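Long-range contacts in membrane protein (Acinetobacter baumannii AB307-0294, PDB 5DL5), which probably forms an outer-membrane beta-barrel channel of the OprD porin family, through which small solutes, including antibiotics, could be taken up: residues Lys22-Asp27 with Ile61-Thr66; Ala190-Ala195 with Tyr208-Lys213; Asp201-Ser206 with Ala221-Lys226; Ile327-Lys332 with Asp362-Asn367; Ser394-Asn399 with Phe422-Val427. All blocks are in the same frame, centred on the assembly; numbering follows the deposited sequence.

Overall arrangement
All five contacts belong to the barrel wall or its rims. Interactions 2 and 3 share strand 203-212: they pair it with strand 190-200 before it and strand 216-229 after it, and they meet where Ala195 O lies 3.4 Å from Ser206 CB. Interaction 5 uses strand 416-428, which also pairs with strand 29-43 and so closes the barrel. Interaction 1 joins the loop before strand 29-43 to the end of strand 50-62, about 9 Å from interaction 5 at the nearest atoms. Interaction 4 is 50 Å from interaction 1 between centres, across the barrel. Bound C8E detergent lies about 9 Å from the Phe422 side chain and about 12 Å from that of Glu331.

Interaction 1 (Lys22-Asp27 with Ile61-Thr66); sequences KGFVED and IESGFT
Asp27 OD2 is gripped from its own segment and by a water that reaches Ile61-Thr66. Lys22 N donates to it over 2.6 Å, on the syn side of the carboxylate, while Gly23 N gives a longer bond of 3.3 Å to the same atom from well above the carboxylate plane. Water 1 donates to Asp27 OD2 too and accepts from Phe65 N, at 3.0 Å. The direct polar link is a single backbone bond, Gly64 N to Phe24 O at 2.7 Å, bent to 147° at the hydrogen. Beside it Asp27 CB lies 3.4 Å from Gly64 CA, a tight approach to a residue with no side chain.

Phe24 CG stands anti to the backbone N (chi1 -171°), which carries the ring along Ser63. Ser63 CB sits over one face as a CH-pi contact, 3.6 Å from the centroid, with Ser63 OG near CE1; that hydroxyl is also hydrogen-bonded to Val74 N. The contact thus ties the turn ahead of strand 29-43 to the chain leaving strand 50-62. Three donors on one carboxylate oxygen would probably stabilise the charged form of Asp27 and hold the turn in shape.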
# COMPACT_ATOMS: atom_id res chain seq x y z
N LYS A 22 2.22 -21.98 23.70
CA LYS A 22 2.31 -23.50 23.74
C LYS A 22 3.70 -24.02 23.43
O LYS A 22 4.03 -25.08 23.84
CB LYS A 22 1.45 -24.12 22.66
CG LYS A 22 -0.05 -24.17 22.92
CD LYS A 22 -0.62 -25.31 22.04
CE LYS A 22 -1.99 -25.03 21.46
NZ LYS A 22 -3.03 -25.59 22.37
N GLY A 23 4.46 -23.32 22.61
CA GLY A 23 5.80 -23.72 22.26
C GLY A 23 6.21 -23.30 20.89
O GLY A 23 5.34 -22.96 20.01
N PHE A 24 7.54 -23.23 20.75
CA PHE A 24 8.17 -22.84 19.48
C PHE A 24 7.57 -23.60 18.25
O PHE A 24 7.23 -22.99 17.22
CB PHE A 24 9.65 -23.17 19.55
CG PHE A 24 10.44 -22.63 18.39
CD1 PHE A 24 10.96 -21.37 18.42
CD2 PHE A 24 10.77 -23.44 17.35
CE1 PHE A 24 11.78 -20.93 17.43
CE2 PHE A 24 11.56 -22.99 16.33
CZ PHE A 24 12.06 -21.75 16.35
N VAL A 25 7.45 -24.89 18.41
CA VAL A 25 6.86 -25.80 17.39
C VAL A 25 5.30 -25.82 17.35
O VAL A 25 4.69 -25.61 16.29
CB VAL A 25 7.39 -27.24 17.56
CG1 VAL A 25 6.79 -28.18 16.51
CG2 VAL A 25 8.91 -27.27 17.43
N GLU A 26 4.67 -25.98 18.49
CA GLU A 26 3.22 -26.07 18.56
C GLU A 26 2.50 -24.86 18.01
O GLU A 26 1.49 -25.02 17.37
CB GLU A 26 2.72 -26.29 19.98
CG GLU A 26 3.12 -27.63 20.50
CD GLU A 26 4.62 -27.76 20.87
OE1 GLU A 26 5.45 -26.78 20.98
OE2 GLU A 26 4.99 -28.94 21.09
N ASP A 27 2.98 -23.67 18.29
CA ASP A 27 2.27 -22.48 17.85
C ASP A 27 2.79 -22.03 16.47
O ASP A 27 2.54 -20.92 16.09
CB ASP A 27 2.54 -21.29 18.83
CG ASP A 27 1.90 -21.44 20.17
OD1 ASP A 27 0.79 -21.94 20.19
OD2 ASP A 27 2.51 -21.08 21.23
N ILE A 61 6.89 -17.71 7.35
CA ILE A 61 7.05 -18.75 8.42
C ILE A 61 7.26 -17.99 9.72
O ILE A 61 8.03 -16.95 9.75
CB ILE A 61 8.19 -19.72 8.14
CG1 ILE A 61 7.85 -20.55 6.93
CG2 ILE A 61 8.39 -20.79 9.27
CD1 ILE A 61 9.08 -21.32 6.49
N GLU A 62 6.45 -18.37 10.73
CA GLU A 62 6.47 -17.74 12.06
C GLU A 62 6.47 -18.92 13.01
O GLU A 62 5.50 -19.67 13.00
CB GLU A 62 5.23 -16.89 12.28
CG GLU A 62 5.23 -15.52 11.49
CD GLU A 62 6.44 -14.65 11.91
OE1 GLU A 62 7.03 -14.73 13.04
OE2 GLU A 62 6.89 -13.87 11.06
N SER A 63 7.55 -19.08 13.80
CA SER A 63 7.61 -20.00 14.89
C SER A 63 6.57 -19.59 15.92
O SER A 63 6.11 -18.49 15.88
CB SER A 63 8.96 -20.05 15.58
OG SER A 63 9.29 -18.91 16.33
N GLY A 64 6.21 -20.48 16.81
CA GLY A 64 5.59 -20.00 17.97
C GLY A 64 6.60 -19.37 18.96
O GLY A 64 7.79 -19.26 18.65
N PHE A 65 6.16 -19.09 20.19
CA PHE A 65 7.05 -18.52 21.21
C PHE A 65 7.34 -19.62 22.21
O PHE A 65 6.46 -20.41 22.65
CB PHE A 65 6.51 -17.22 21.91
CG PHE A 65 6.45 -16.00 21.05
CD1 PHE A 65 5.34 -15.78 20.26
CD2 PHE A 65 7.49 -15.04 21.04
CE1 PHE A 65 5.24 -14.64 19.50
CE2 PHE A 65 7.37 -13.85 20.26
CZ PHE A 65 6.25 -13.70 19.43
N THR A 66 8.56 -19.65 22.66
CA THR A 66 8.85 -20.56 23.76
C THR A 66 8.05 -20.12 25.03
O THR A 66 7.82 -18.95 25.20
CB THR A 66 10.35 -20.59 24.13
OG1 THR A 66 10.84 -19.25 24.37
CG2 THR A 66 11.16 -21.25 23.03
O HOH W 1 3.33 -18.77 21.01

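Interaction 2 (Ala190-Ala195 with Tyr208-Lys213); sequences AIVWGA and YGLDSK
The indole of Trp193 lies flat over the neighbouring strand, with Gly209 CA 3.5 Å above its plane and Leu210 N over the same face toward the rim. Gly209 CA is 3.9 Å from the centroid of the six-membered ring, a CH-pi contact. The first torsion explains the pose: at chi1 60° CG stands between the backbone N and the carbonyl carbon, which lays the ring over Gly209. Beyond Gly209, Trp193 CZ3 reaches Asp211 CB at 4.0 Å. Tyr208 points to the opposite face of the sheet; Ala195 backbone atoms lie over one face of its ring, and Gly194 CA approaches CD2 obliquely at 3.7 Å. Two glycine-aromatic cross-strand pairs therefore follow one another, with the aromatic residue supplied by alternate strands.

The segments belong to the antiparallel hairpin of strands 190-200 and 203-212, a unit of the barrel meander, and their axes run at 172°. Ile191 with Asp211 and Trp193 with Gly209 are hydrogen-bonded pairs; the shortest bonds, Asp211 N to Ile191 O and Gly209 N to Trp193 O, are both 2.7 Å. On the Tyr208 side, Leu210 CD1 crosses against Val192 CG1 at 3.6 Å and also meets Ala190 CB. Residues Leu132, Pro133 and Val134 pack on this same side, against Val192, Tyr208 and Leu210.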
# COMPACT_ATOMS: atom_id res chain seq x y z
N ALA A 190 14.13 5.39 9.74
CA ALA A 190 12.73 5.72 9.95
C ALA A 190 12.24 5.32 11.35
O ALA A 190 12.30 4.14 11.69
CB ALA A 190 11.90 5.01 8.87
N ILE A 191 11.77 6.29 12.16
CA ILE A 191 11.26 6.05 13.46
C ILE A 191 9.72 6.20 13.31
O ILE A 191 9.28 7.22 12.75
CB ILE A 191 11.78 7.05 14.50
CG1 ILE A 191 13.34 7.03 14.84
CG2 ILE A 191 11.07 6.94 15.82
CD1 ILE A 191 13.92 5.81 14.46
N VAL A 192 8.97 5.26 13.86
CA VAL A 192 7.53 5.22 13.73
C VAL A 192 6.89 4.98 15.08
O VAL A 192 7.48 4.35 15.99
CB VAL A 192 6.99 4.16 12.73
CG1 VAL A 192 7.42 4.51 11.34
CG2 VAL A 192 7.36 2.74 13.07
N TRP A 193 5.70 5.54 15.29
CA TRP A 193 4.94 5.26 16.49
C TRP A 193 3.49 5.47 16.17
O TRP A 193 3.15 6.14 15.13
CB TRP A 193 5.43 6.20 17.67
CG TRP A 193 5.25 7.70 17.33
CD1 TRP A 193 4.14 8.50 17.67
CD2 TRP A 193 6.11 8.54 16.53
NE1 TRP A 193 4.26 9.70 17.09
CE2 TRP A 193 5.42 9.76 16.35
CE3 TRP A 193 7.31 8.32 15.82
CZ2 TRP A 193 5.98 10.85 15.61
CZ3 TRP A 193 7.84 9.32 15.06
CH2 TRP A 193 7.20 10.61 14.98
N GLY A 194 2.59 4.95 17.01
CA GLY A 194 1.18 5.25 16.83
C GLY A 194 0.29 4.35 17.69
O GLY A 194 0.75 3.50 18.41
N ALA A 195 -0.99 4.50 17.52
CA ALA A 195 -1.92 3.76 18.32
C ALA A 195 -3.21 3.66 17.50
O ALA A 195 -3.55 4.57 16.72
CB ALA A 195 -2.21 4.47 19.62
N TYR A 208 -0.90 7.86 13.85
CA TYR A 208 0.45 7.32 13.69
C TYR A 208 1.37 8.48 13.26
O TYR A 208 0.93 9.42 12.63
CB TYR A 208 0.48 6.26 12.55
CG TYR A 208 -0.20 4.99 12.86
CD1 TYR A 208 -1.53 4.83 12.57
CD2 TYR A 208 0.48 3.96 13.46
CE1 TYR A 208 -2.21 3.64 12.90
CE2 TYR A 208 -0.15 2.74 13.80
CZ TYR A 208 -1.50 2.61 13.49
OH TYR A 208 -2.20 1.48 13.80
N GLY A 209 2.63 8.33 13.57
CA GLY A 209 3.70 9.26 13.24
C GLY A 209 4.90 8.55 12.62
O GLY A 209 5.22 7.36 12.97
N LEU A 210 5.57 9.26 11.72
CA LEU A 210 6.79 8.82 11.12
C LEU A 210 7.76 10.00 11.19
O LEU A 210 7.44 11.11 10.73
CB LEU A 210 6.64 8.42 9.65
CG LEU A 210 7.89 8.24 8.81
CD1 LEU A 210 8.81 7.08 9.19
CD2 LEU A 210 7.51 8.02 7.38
N ASP A 211 8.98 9.70 11.63
CA ASP A 211 10.10 10.63 11.41
C ASP A 211 11.24 9.90 10.73
O ASP A 211 11.88 9.00 11.36
CB ASP A 211 10.53 11.22 12.75
CG ASP A 211 11.71 12.22 12.61
OD1 ASP A 211 12.64 11.98 11.89
OD2 ASP A 211 11.72 13.28 13.19
N SER A 212 11.55 10.32 9.50
CA SER A 212 12.53 9.65 8.71
C SER A 212 13.59 10.63 8.43
O SER A 212 13.34 11.66 7.79
CB SER A 212 11.96 9.21 7.44
OG SER A 212 12.94 8.46 6.66
N LYS A 213 14.79 10.29 8.84
CA LYS A 213 15.92 11.25 8.99
C LYS A 213 16.33 11.74 7.59
O LYS A 213 16.42 11.00 6.62
CB LYS A 213 17.12 10.61 9.77
CG LYS A 213 18.49 11.41 9.72
CD LYS A 213 19.58 10.83 10.61
CE LYS A 213 20.84 11.73 10.84
NZ LYS A 213 21.03 12.37 12.20

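Interaction 3 (Asp201-Ser206 with Ala221-Lys226); sequences DNLNAS and ANVNFK
Backbone bonding between Asn202-Ser206 and Asn222-Lys226 sets the frame. Asn204 with Asn224 and Ser206 with Asn222 are hydrogen-bonded pairs, each with both bonds made; Lys226 N adds a bond of 2.8 Å to Asn202 O. CA-H...O contacts fill the intervals, as from Ala205 CA to Asn222 O at 3.1 Å.

Apolar contacts occupy one face of the sheet. Leu203 CD1 crosses Val223 CG2 at 3.9 Å, and Leu203 CB meets the edge of the Phe225 ring, 4.0 Å from CD1. Ala205 lies beside Val223 on the same face, its CB near Asn222 O.

Polar side chains take the other face. Asn204 and Asn224 run side by side in the same direction with amide planes 3° apart, Asn204 OD1 lying 3.7 Å from Asn224 CB. Water 2 joins the strands: it donates to Asn222 OD1 at 2.7 Å, shares a bond with Ser206 OG at 3.1 Å, and reaches Asn204 OD1 weakly. The ND2 groups of Asn222 and Asn224 turn to strand 233-246, where both donate to Asp238 OD1 and Asn222 also to Ser240 OG.

Strict alternation of apolar and polar faces on an antiparallel hairpin is typical of a porin barrel wall, consistent with Asn204, Ser206, Asn222 and Asn224 facing the channel and Leu203, Val223 and Phe225 the lipid.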
# COMPACT_ATOMS: atom_id res chain seq x y z
N ASP A 201 -18.17 -1.52 18.86
CA ASP A 201 -18.08 -2.23 17.57
C ASP A 201 -18.39 -1.31 16.39
O ASP A 201 -18.02 -1.65 15.33
CB ASP A 201 -18.82 -3.59 17.56
CG ASP A 201 -20.12 -3.49 18.06
OD1 ASP A 201 -20.54 -2.35 17.95
OD2 ASP A 201 -20.70 -4.46 18.60
N ASN A 202 -19.00 -0.15 16.58
CA ASN A 202 -19.22 0.74 15.48
C ASN A 202 -18.11 1.80 15.21
O ASN A 202 -18.12 2.41 14.15
CB ASN A 202 -20.48 1.45 15.69
CG ASN A 202 -21.69 0.54 15.62
OD1 ASN A 202 -21.62 -0.62 15.23
ND2 ASN A 202 -22.78 1.07 16.02
N LEU A 203 -17.25 2.08 16.20
CA LEU A 203 -16.32 3.21 16.13
C LEU A 203 -14.86 2.87 16.47
O LEU A 203 -14.56 2.20 17.51
CB LEU A 203 -16.82 4.32 17.05
CG LEU A 203 -15.95 5.52 17.32
CD1 LEU A 203 -15.96 6.40 16.11
CD2 LEU A 203 -16.31 6.30 18.61
N ASN A 204 -13.96 3.25 15.55
CA ASN A 204 -12.59 3.19 15.89
C ASN A 204 -11.79 4.31 15.27
O ASN A 204 -12.25 5.03 14.39
CB ASN A 204 -12.07 1.87 15.52
CG ASN A 204 -12.29 1.58 14.12
OD1 ASN A 204 -11.68 2.17 13.32
ND2 ASN A 204 -13.20 0.68 13.82
N ALA A 205 -10.60 4.50 15.80
CA ALA A 205 -9.77 5.60 15.40
C ALA A 205 -8.29 5.22 15.53
O ALA A 205 -7.94 4.23 16.20
CB ALA A 205 -10.03 6.81 16.24
N SER A 206 -7.47 5.96 14.80
CA SER A 206 -5.99 5.79 14.83
C SER A 206 -5.19 6.98 14.51
O SER A 206 -5.66 7.89 13.91
CB SER A 206 -5.60 4.64 14.01
OG SER A 206 -5.82 4.84 12.71
N ALA A 221 -4.03 10.26 10.70
CA ALA A 221 -5.14 10.04 11.63
C ALA A 221 -6.31 9.41 10.84
O ALA A 221 -6.52 9.74 9.68
CB ALA A 221 -5.60 11.41 12.20
N ASN A 222 -7.12 8.63 11.52
CA ASN A 222 -8.34 8.07 10.92
C ASN A 222 -9.40 7.95 12.01
O ASN A 222 -9.12 7.65 13.19
CB ASN A 222 -8.08 6.70 10.30
CG ASN A 222 -9.36 5.96 9.89
OD1 ASN A 222 -9.86 5.14 10.61
ND2 ASN A 222 -9.84 6.23 8.71
N VAL A 223 -10.63 8.18 11.57
CA VAL A 223 -11.80 7.78 12.34
C VAL A 223 -12.81 7.10 11.39
O VAL A 223 -13.03 7.56 10.25
CB VAL A 223 -12.31 8.95 13.17
CG1 VAL A 223 -12.85 10.08 12.31
CG2 VAL A 223 -13.51 8.49 14.00
N ASN A 224 -13.45 6.06 11.89
CA ASN A 224 -14.27 5.19 11.16
C ASN A 224 -15.47 4.85 12.04
O ASN A 224 -15.33 4.42 13.17
CB ASN A 224 -13.47 3.97 10.60
CG ASN A 224 -14.30 3.17 9.65
OD1 ASN A 224 -15.19 2.41 10.06
ND2 ASN A 224 -14.11 3.42 8.35
N PHE A 225 -16.67 5.16 11.51
CA PHE A 225 -17.92 5.07 12.27
C PHE A 225 -18.94 4.35 11.37
O PHE A 225 -19.25 4.80 10.28
CB PHE A 225 -18.48 6.41 12.74
CG PHE A 225 -19.78 6.27 13.51
CD1 PHE A 225 -19.83 5.57 14.70
CD2 PHE A 225 -20.95 6.73 13.01
CE1 PHE A 225 -21.03 5.36 15.39
CE2 PHE A 225 -22.17 6.55 13.69
CZ PHE A 225 -22.19 5.85 14.87
N LYS A 226 -19.39 3.20 11.84
CA LYS A 226 -20.43 2.45 11.24
C LYS A 226 -21.74 2.61 11.96
O LYS A 226 -21.85 2.29 13.13
CB LYS A 226 -20.10 1.00 11.27
CG LYS A 226 -21.24 0.17 10.68
CD LYS A 226 -20.78 -1.26 10.58
CE LYS A 226 -21.94 -2.17 10.18
NZ LYS A 226 -21.41 -3.56 10.24
O HOH W 2 -8.68 3.76 12.67

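Interaction 4 (Ile327-Lys332 with Asp362-Asn367)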
# COMPACT_ATOMS: atom_id res chain seq x y z
N ILE A 327 -3.35 12.81 -5.99
CA ILE A 327 -2.34 13.32 -5.00
C ILE A 327 -1.59 14.48 -5.54
O ILE A 327 -0.64 14.89 -4.95
CB ILE A 327 -1.27 12.22 -4.63
CG1 ILE A 327 -0.61 11.66 -5.92
CG2 ILE A 327 -1.85 11.26 -3.63
CD1 ILE A 327 0.56 10.70 -5.67
N GLY A 328 -2.04 15.10 -6.59
CA GLY A 328 -1.43 16.30 -7.11
C GLY A 328 -1.57 17.50 -6.16
O GLY A 328 -2.42 17.57 -5.25
N ASN A 329 -0.68 18.42 -6.42
CA ASN A 329 -0.54 19.65 -5.68
C ASN A 329 -1.89 20.45 -5.77
O ASN A 329 -2.32 20.72 -6.85
CB ASN A 329 0.65 20.40 -6.18
CG ASN A 329 0.93 21.71 -5.42
OD1 ASN A 329 0.03 22.45 -5.02
ND2 ASN A 329 2.18 22.07 -5.41
N HIS A 330 -2.54 20.70 -4.60
CA HIS A 330 -3.90 21.38 -4.50
C HIS A 330 -5.01 20.57 -5.08
O HIS A 330 -6.07 21.10 -5.24
CB HIS A 330 -3.86 22.79 -5.16
CG HIS A 330 -3.35 23.85 -4.24
ND1 HIS A 330 -2.08 23.81 -3.65
CD2 HIS A 330 -3.98 24.94 -3.71
CE1 HIS A 330 -1.93 24.86 -2.85
NE2 HIS A 330 -3.07 25.55 -2.86
N GLU A 331 -4.78 19.27 -5.44
CA GLU A 331 -5.80 18.54 -6.16
C GLU A 331 -6.99 18.23 -5.27
O GLU A 331 -6.86 17.71 -4.14
CB GLU A 331 -5.23 17.21 -6.71
CG GLU A 331 -6.23 16.48 -7.58
CD GLU A 331 -5.72 15.25 -8.26
OE1 GLU A 331 -4.57 14.88 -8.01
OE2 GLU A 331 -6.53 14.64 -9.01
N LYS A 332 -8.16 18.52 -5.78
CA LYS A 332 -9.39 18.00 -5.21
C LYS A 332 -9.93 16.81 -5.99
O LYS A 332 -9.77 16.81 -7.18
CB LYS A 332 -10.47 19.12 -5.22
CG LYS A 332 -10.09 20.37 -4.45
CD LYS A 332 -11.23 21.37 -4.66
CE LYS A 332 -11.44 22.37 -3.55
NZ LYS A 332 -10.49 23.44 -3.82
N ASP A 362 -8.21 21.09 -10.18
CA ASP A 362 -7.43 22.06 -9.36
C ASP A 362 -5.94 21.61 -9.15
O ASP A 362 -5.28 21.99 -8.19
CB ASP A 362 -8.04 22.30 -7.97
CG ASP A 362 -9.09 23.50 -7.94
OD1 ASP A 362 -9.35 24.15 -8.97
OD2 ASP A 362 -9.58 23.69 -6.82
N ILE A 363 -5.43 20.81 -10.05
CA ILE A 363 -4.06 20.32 -9.90
C ILE A 363 -3.13 21.41 -10.43
O ILE A 363 -3.31 21.93 -11.59
CB ILE A 363 -3.79 19.09 -10.72
CG1 ILE A 363 -4.70 17.96 -10.33
CG2 ILE A 363 -2.28 18.72 -10.59
CD1 ILE A 363 -4.79 16.91 -11.43
N LYS A 364 -2.20 21.80 -9.55
CA LYS A 364 -1.15 22.76 -9.89
C LYS A 364 0.06 22.06 -10.47
O LYS A 364 0.60 21.22 -9.83
CB LYS A 364 -0.62 23.54 -8.68
CG LYS A 364 -1.53 24.59 -8.11
CD LYS A 364 -0.74 25.53 -7.22
CE LYS A 364 -1.72 26.32 -6.33
NZ LYS A 364 -1.00 27.35 -5.47
N VAL A 365 0.50 22.49 -11.63
CA VAL A 365 1.69 21.92 -12.25
C VAL A 365 2.55 23.14 -12.46
O VAL A 365 2.14 24.18 -13.07
CB VAL A 365 1.39 21.34 -13.63
CG1 VAL A 365 2.67 20.84 -14.26
CG2 VAL A 365 0.32 20.22 -13.57
N ARG A 366 3.74 23.05 -11.85
CA ARG A 366 4.56 24.17 -11.53
C ARG A 366 4.93 24.88 -12.80
O ARG A 366 5.39 24.23 -13.71
CB ARG A 366 5.89 23.61 -10.85
CG ARG A 366 6.87 24.78 -10.54
CD ARG A 366 8.05 24.25 -9.71
NE ARG A 366 8.89 23.45 -10.60
CZ ARG A 366 9.85 23.97 -11.38
NH1 ARG A 366 10.19 25.25 -11.29
NH2 ARG A 366 10.54 23.17 -12.19
N ASN A 367 4.77 26.20 -12.86
CA ASN A 367 5.05 27.01 -14.07
C ASN A 367 4.21 26.70 -15.34
O ASN A 367 4.61 27.16 -16.44
CB ASN A 367 6.54 26.97 -14.49
CG ASN A 367 7.45 27.70 -13.54
OD1 ASN A 367 7.03 28.62 -12.84
ND2 ASN A 367 8.73 27.27 -13.50
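Gly328 CA opens the contact against Ile363 CG2 at 4.3 Å. It also starts a type II turn to Glu331, closed by Glu331 N bonding to Gly328 O at 2.9 Å, while Gly328 N donates to Glu331 OE1, nearly along that atom's C-O axis. Asn329 then provides the backbone link: Lys364 N bonds to Asn329 O over 2.9 Å, essentially straight at 179°. Its side-chain ND2 is held by Thr256 OG1 and Ser254 O, and its OD1 accepts from His330 ND1 at 2.9 Å, which fixes the turn of the imidazole.

The turn leads into strand 332-341 at one rim of the barrel; opposite it, Asp362 and Ile363 of strand 351-365 both face Ala372, a G1 bulge in which Asp362 has a positive phi of 64°. His330, itself at the left-handed third position of the turn, offers a ring face to the extended Lys364 chain: CE lies 3.5 Å from the centroid, right over the centre. Glu331 and Ile363 run alongside one another, CG to CG1 at 3.5 Å. Last comes Lys332, whose chain bends at its end to bring NZ within 3.1 Å of Asp362 OD2, a salt bridge.

Interaction 5 (Ser394-Asn399 with Phe422-Val427)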
# COMPACT_ATOMS: atom_id res chain seq x y z
N SER A 394 -7.81 -17.13 -5.55
CA SER A 394 -8.55 -16.09 -6.21
C SER A 394 -7.97 -15.59 -7.50
O SER A 394 -6.70 -15.56 -7.67
CB SER A 394 -8.69 -14.86 -5.32
OG SER A 394 -7.45 -14.35 -4.91
N LEU A 395 -8.88 -15.02 -8.31
CA LEU A 395 -8.53 -14.39 -9.57
C LEU A 395 -9.12 -12.97 -9.60
O LEU A 395 -10.27 -12.80 -9.24
CB LEU A 395 -8.93 -15.32 -10.66
CG LEU A 395 -8.81 -14.71 -12.06
CD1 LEU A 395 -7.31 -14.55 -12.36
CD2 LEU A 395 -9.47 -15.59 -13.05
N ARG A 396 -8.30 -11.94 -9.88
CA ARG A 396 -8.68 -10.50 -9.86
C ARG A 396 -8.35 -10.07 -11.25
O ARG A 396 -7.20 -10.28 -11.69
CB ARG A 396 -7.75 -9.64 -9.03
CG ARG A 396 -8.06 -9.74 -7.62
CD ARG A 396 -7.39 -8.69 -6.73
NE ARG A 396 -5.96 -8.46 -6.91
CZ ARG A 396 -4.93 -9.21 -6.51
NH1 ARG A 396 -5.06 -10.43 -6.01
NH2 ARG A 396 -3.70 -8.75 -6.67
N ILE A 397 -9.31 -9.47 -11.95
CA ILE A 397 -9.13 -8.91 -13.26
C ILE A 397 -9.60 -7.46 -13.10
O ILE A 397 -10.70 -7.22 -12.67
CB ILE A 397 -9.98 -9.53 -14.37
CG1 ILE A 397 -9.57 -10.93 -14.70
CG2 ILE A 397 -9.81 -8.72 -15.65
CD1 ILE A 397 -9.79 -11.88 -13.55
N ARG A 398 -8.76 -6.51 -13.45
CA ARG A 398 -9.09 -5.15 -13.25
C ARG A 398 -8.61 -4.30 -14.40
O ARG A 398 -7.58 -4.58 -15.04
CB ARG A 398 -8.62 -4.64 -11.90
CG ARG A 398 -7.19 -4.43 -11.68
CD ARG A 398 -6.81 -3.85 -10.31
NE ARG A 398 -6.38 -2.46 -10.41
CZ ARG A 398 -5.95 -1.73 -9.37
NH1 ARG A 398 -5.91 -2.27 -8.15
NH2 ARG A 398 -5.71 -0.46 -9.51
N ASN A 399 -9.40 -3.28 -14.70
CA ASN A 399 -9.09 -2.33 -15.76
C ASN A 399 -9.37 -0.87 -15.34
O ASN A 399 -10.39 -0.59 -14.63
CB ASN A 399 -9.92 -2.67 -16.97
CG ASN A 399 -9.80 -1.61 -18.08
OD1 ASN A 399 -10.71 -0.78 -18.32
ND2 ASN A 399 -8.70 -1.64 -18.77
N PHE A 422 -4.30 -11.02 -11.60
CA PHE A 422 -3.55 -11.69 -10.57
C PHE A 422 -4.28 -12.93 -10.19
O PHE A 422 -5.43 -12.86 -9.81
CB PHE A 422 -3.38 -10.78 -9.33
CG PHE A 422 -2.36 -9.69 -9.53
CD1 PHE A 422 -0.96 -9.97 -9.44
CD2 PHE A 422 -2.76 -8.38 -9.78
CE1 PHE A 422 -0.00 -8.97 -9.62
CE2 PHE A 422 -1.77 -7.37 -9.98
CZ PHE A 422 -0.38 -7.71 -9.95
N LEU A 423 -3.60 -14.05 -10.32
CA LEU A 423 -3.99 -15.32 -9.75
C LEU A 423 -3.15 -15.61 -8.48
O LEU A 423 -1.92 -15.73 -8.58
CB LEU A 423 -3.71 -16.43 -10.79
CG LEU A 423 -3.90 -17.87 -10.35
CD1 LEU A 423 -5.35 -17.99 -9.96
CD2 LEU A 423 -3.53 -18.92 -11.41
N ASP A 424 -3.81 -15.77 -7.35
CA ASP A 424 -3.21 -15.98 -6.00
C ASP A 424 -3.67 -17.31 -5.53
O ASP A 424 -4.88 -17.53 -5.40
CB ASP A 424 -3.71 -14.91 -5.02
CG ASP A 424 -3.02 -13.56 -5.20
OD1 ASP A 424 -2.10 -13.48 -6.05
OD2 ASP A 424 -3.42 -12.54 -4.54
N ILE A 425 -2.74 -18.22 -5.32
CA ILE A 425 -3.01 -19.55 -4.80
C ILE A 425 -2.27 -19.74 -3.42
O ILE A 425 -1.01 -20.04 -3.37
CB ILE A 425 -2.57 -20.60 -5.76
CG1 ILE A 425 -3.32 -20.40 -7.11
CG2 ILE A 425 -2.91 -21.98 -5.21
CD1 ILE A 425 -2.85 -21.27 -8.21
N PRO A 426 -3.03 -19.61 -2.32
CA PRO A 426 -2.46 -19.77 -0.99
C PRO A 426 -2.34 -21.20 -0.60
O PRO A 426 -3.21 -22.00 -0.89
CB PRO A 426 -3.45 -18.96 -0.11
CG PRO A 426 -4.79 -19.18 -0.78
CD PRO A 426 -4.45 -19.17 -2.27
N VAL A 427 -1.20 -21.61 0.00
CA VAL A 427 -1.02 -22.99 0.49
C VAL A 427 -0.43 -23.00 1.95
O VAL A 427 0.60 -22.31 2.24
CB VAL A 427 -0.06 -23.72 -0.44
CG1 VAL A 427 0.36 -25.05 0.13
CG2 VAL A 427 -0.66 -23.85 -1.85
O HOH W 3 -6.01 -12.60 -7.10
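Phe422 and Arg396, directly paired across the antiparallel hairpin of strands 394-404 and 416-428 in the barrel wall, have the most surface buried by the contact. Their backbones make two bonds, Arg396 N to Phe422 O and Phe422 N to Arg396 O, each 3.0 Å. The Arg396 chain bends at its third torsion (chi3 -48°), which folds the guanidinium back over its partner. That group and the ring are nearly parallel, 12° apart, but shifted: Phe422 CB sits 3.3 Å above one guanidinium face, and NH2 comes obliquely to the ring, 3.3 Å from CD2.

The fold also delivers Arg396 NH1 to Asp424, two residues beyond Phe422 and on the same face. NH1 forms a salt bridge to Asp424 OD2 at 3.1 Å, with the oxygen close to the guanidinium plane yet approached from above the carboxylate plane, 57° out of it. Asp424 OD1 forms a second salt bridge, to Arg35 NE of strand 29-43, so the buried carboxylate is shared by two arginines and is probably kept ionised. Arg396 and Arg35 on this side are consistent with the arginine-lined channels known in the OprD family. Leu395 and Leu423 point to the other face, which is consistent with lipid contact.

Ser394, third in buried surface, pairs with Asp424 through two backbone bonds. Its OG, 3.8 Å from Asp424 CB, shares a bond of 3.2 Å with water 3, which donates to Phe422 O at 2.8 Å.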